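Glucocorticoid modulatory element-binding protein 1 (Homo sapiens, PDB 1OQJ) binds glucocorticoid modulatory elements in DNA as a transcription factor, raising sensitivity to low glucocorticoid concentrations, and is an essential auxiliary factor for parvovirus replication. Local coordinates at residues Ile69-Arg72 / Lys73-Ser77. Numbering follows the deposited sequence.
Sequences IMLR and KMMDS
Arg72 and Asp76, one helical turn apart, form a salt bridge traceable atom by atom along the arginine. Its CB lies close to the backbone N of Lys73; CG, anti to the backbone N (chi1 170°), and CD then both pass 3.7 Å from Asp76 OD2. A bend at chi2 brings Arg72 NE to 3.1 Å from Asp76 OD2, the bridge itself. The guanidinium and carboxylate planes stand 83° apart, and OD1 lies over one guanidinium face, offset toward its rim, so the pairing is one-pronged rather than bidentate. In the backbone of the same turn, Asp76 N donates to Arg72 O (2.9 Å, 161° at the hydrogen).

Met70 is the N-cap: Met70 O accepts Lys73 N at 3.0 Å, from above the carbonyl plane, and Met74 N only weakly. Lys73 lies back alongside Met70, though the placement of its NZ is doubtful, and a water accepts from Met70 N. Ile69 CG2 meets Met74 SD at 3.7 Å near the surface; on a different, buried face Leu71 CG packs against Met75 SD.

Helix 71-76 follows directly on strand 69-70 of the SAND domain, which pairs antiparallel with strand 65-66. Leu71 touches Trp60 and Met75 touches Lys61, both of helix 60-63, while Arg72 lies beside Lys61; Arg72 and Lys61 are DNA-binding residues. Met75 also touches Phe82, and its side chain is about 8 Å from the bound zinc ion.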
loop_
_atom_site.group_PDB
_atom_site.type_symbol
_atom_site.label_atom_id
_atom_site.label_comp_id
_atom_site.label_asym_id
_atom_site.label_seq_id
_atom_site.Cartn_x
_atom_site.Cartn_y
_atom_site.Cartn_z
ATOM N N ILE A 69 11.374 -4.143 2.365
ATOM C CA ILE A 69 11.709 -2.784 1.957
ATOM C C ILE A 69 10.495 -1.871 2.101
ATOM O O ILE A 69 9.380 -2.250 1.748
ATOM C CB ILE A 69 12.184 -2.757 0.484
ATOM C CG1 ILE A 69 13.435 -3.627 0.330
ATOM C CG2 ILE A 69 12.492 -1.326 0.053
ATOM C CD1 ILE A 69 13.973 -3.681 -1.089
ATOM N N MET A 70 10.710 -0.670 2.628
ATOM C CA MET A 70 9.615 0.276 2.792
ATOM C C MET A 70 8.906 0.477 1.455
ATOM O O MET A 70 9.551 0.676 0.422
ATOM C CB MET A 70 10.141 1.616 3.305
ATOM C CG MET A 70 10.627 1.574 4.739
ATOM S SD MET A 70 11.307 3.163 5.239
ATOM C CE MET A 70 12.922 2.668 5.852
ATOM N N LEU A 71 7.580 0.419 1.474
ATOM C CA LEU A 71 6.802 0.595 0.253
ATOM C C LEU A 71 7.185 1.905 -0.435
ATOM O O LEU A 71 7.244 1.978 -1.662
ATOM C CB LEU A 71 5.305 0.569 0.580
ATOM C CG LEU A 71 4.336 0.570 -0.605
ATOM C CD1 LEU A 71 4.650 -0.595 -1.537
ATOM C CD2 LEU A 71 2.903 0.472 -0.092
ATOM N N ARG A 72 7.458 2.934 0.361
ATOM C CA ARG A 72 7.860 4.239 -0.160
ATOM C C ARG A 72 8.978 4.125 -1.199
ATOM O O ARG A 72 8.919 4.748 -2.259
ATOM C CB ARG A 72 8.327 5.134 0.991
ATOM C CG ARG A 72 8.999 6.434 0.565
ATOM C CD ARG A 72 8.006 7.435 0.004
ATOM N NE ARG A 72 8.667 8.680 -0.386
ATOM C CZ ARG A 72 8.032 9.756 -0.843
ATOM N NH1 ARG A 72 6.712 9.747 -0.969
ATOM N NH2 ARG A 72 8.719 10.840 -1.178
ATOM N N LYS A 73 9.996 3.325 -0.901
ATOM C CA LYS A 73 11.121 3.173 -1.821
ATOM C C LYS A 73 10.750 2.421 -3.090
ATOM O O LYS A 73 11.234 2.747 -4.176
ATOM C CB LYS A 73 12.283 2.473 -1.119
ATOM C CG LYS A 73 12.827 3.241 0.077
ATOM C CD LYS A 73 14.023 2.524 0.684
ATOM C CE LYS A 73 14.590 3.293 1.870
ATOM N NZ LYS A 73 13.621 3.388 2.992
ATOM N N MET A 74 9.895 1.412 -2.960
ATOM C CA MET A 74 9.477 0.649 -4.129
ATOM C C MET A 74 8.626 1.543 -5.031
ATOM O O MET A 74 8.637 1.400 -6.252
ATOM C CB MET A 74 8.699 -0.598 -3.703
ATOM C CG MET A 74 9.491 -1.541 -2.789
ATOM S SD MET A 74 11.158 -1.987 -3.370
ATOM C CE MET A 74 10.766 -3.019 -4.777
ATOM N N MET A 75 7.895 2.471 -4.420
ATOM C CA MET A 75 7.070 3.412 -5.167
ATOM C C MET A 75 7.962 4.433 -5.873
ATOM O O MET A 75 7.779 4.718 -7.057
ATOM C CB MET A 75 6.108 4.142 -4.227
ATOM C CG MET A 75 5.044 3.245 -3.607
ATOM S SD MET A 75 4.194 4.033 -2.235
ATOM C CE MET A 75 3.176 5.207 -3.094
ATOM N N ASP A 76 8.928 4.981 -5.141
ATOM C CA ASP A 76 9.842 5.964 -5.712
ATOM C C ASP A 76 10.663 5.371 -6.850
ATOM O O ASP A 76 11.059 6.085 -7.770
ATOM C CB ASP A 76 10.795 6.512 -4.642
ATOM C CG ASP A 76 10.091 7.389 -3.621
ATOM O OD1 ASP A 76 8.985 7.893 -3.917
ATOM O OD2 ASP A 76 10.653 7.587 -2.524
ATOM N N SER A 77 10.927 4.070 -6.783
ATOM C CA SER A 77 11.712 3.410 -7.824
ATOM C C SER A 77 10.917 3.302 -9.120
ATOM O O SER A 77 11.485 3.053 -10.184
ATOM C CB SER A 77 12.132 2.010 -7.378
ATOM O OG SER A 77 11.075 1.076 -7.542
HETATM O O HOH W 1 13.502 0.128 3.553
#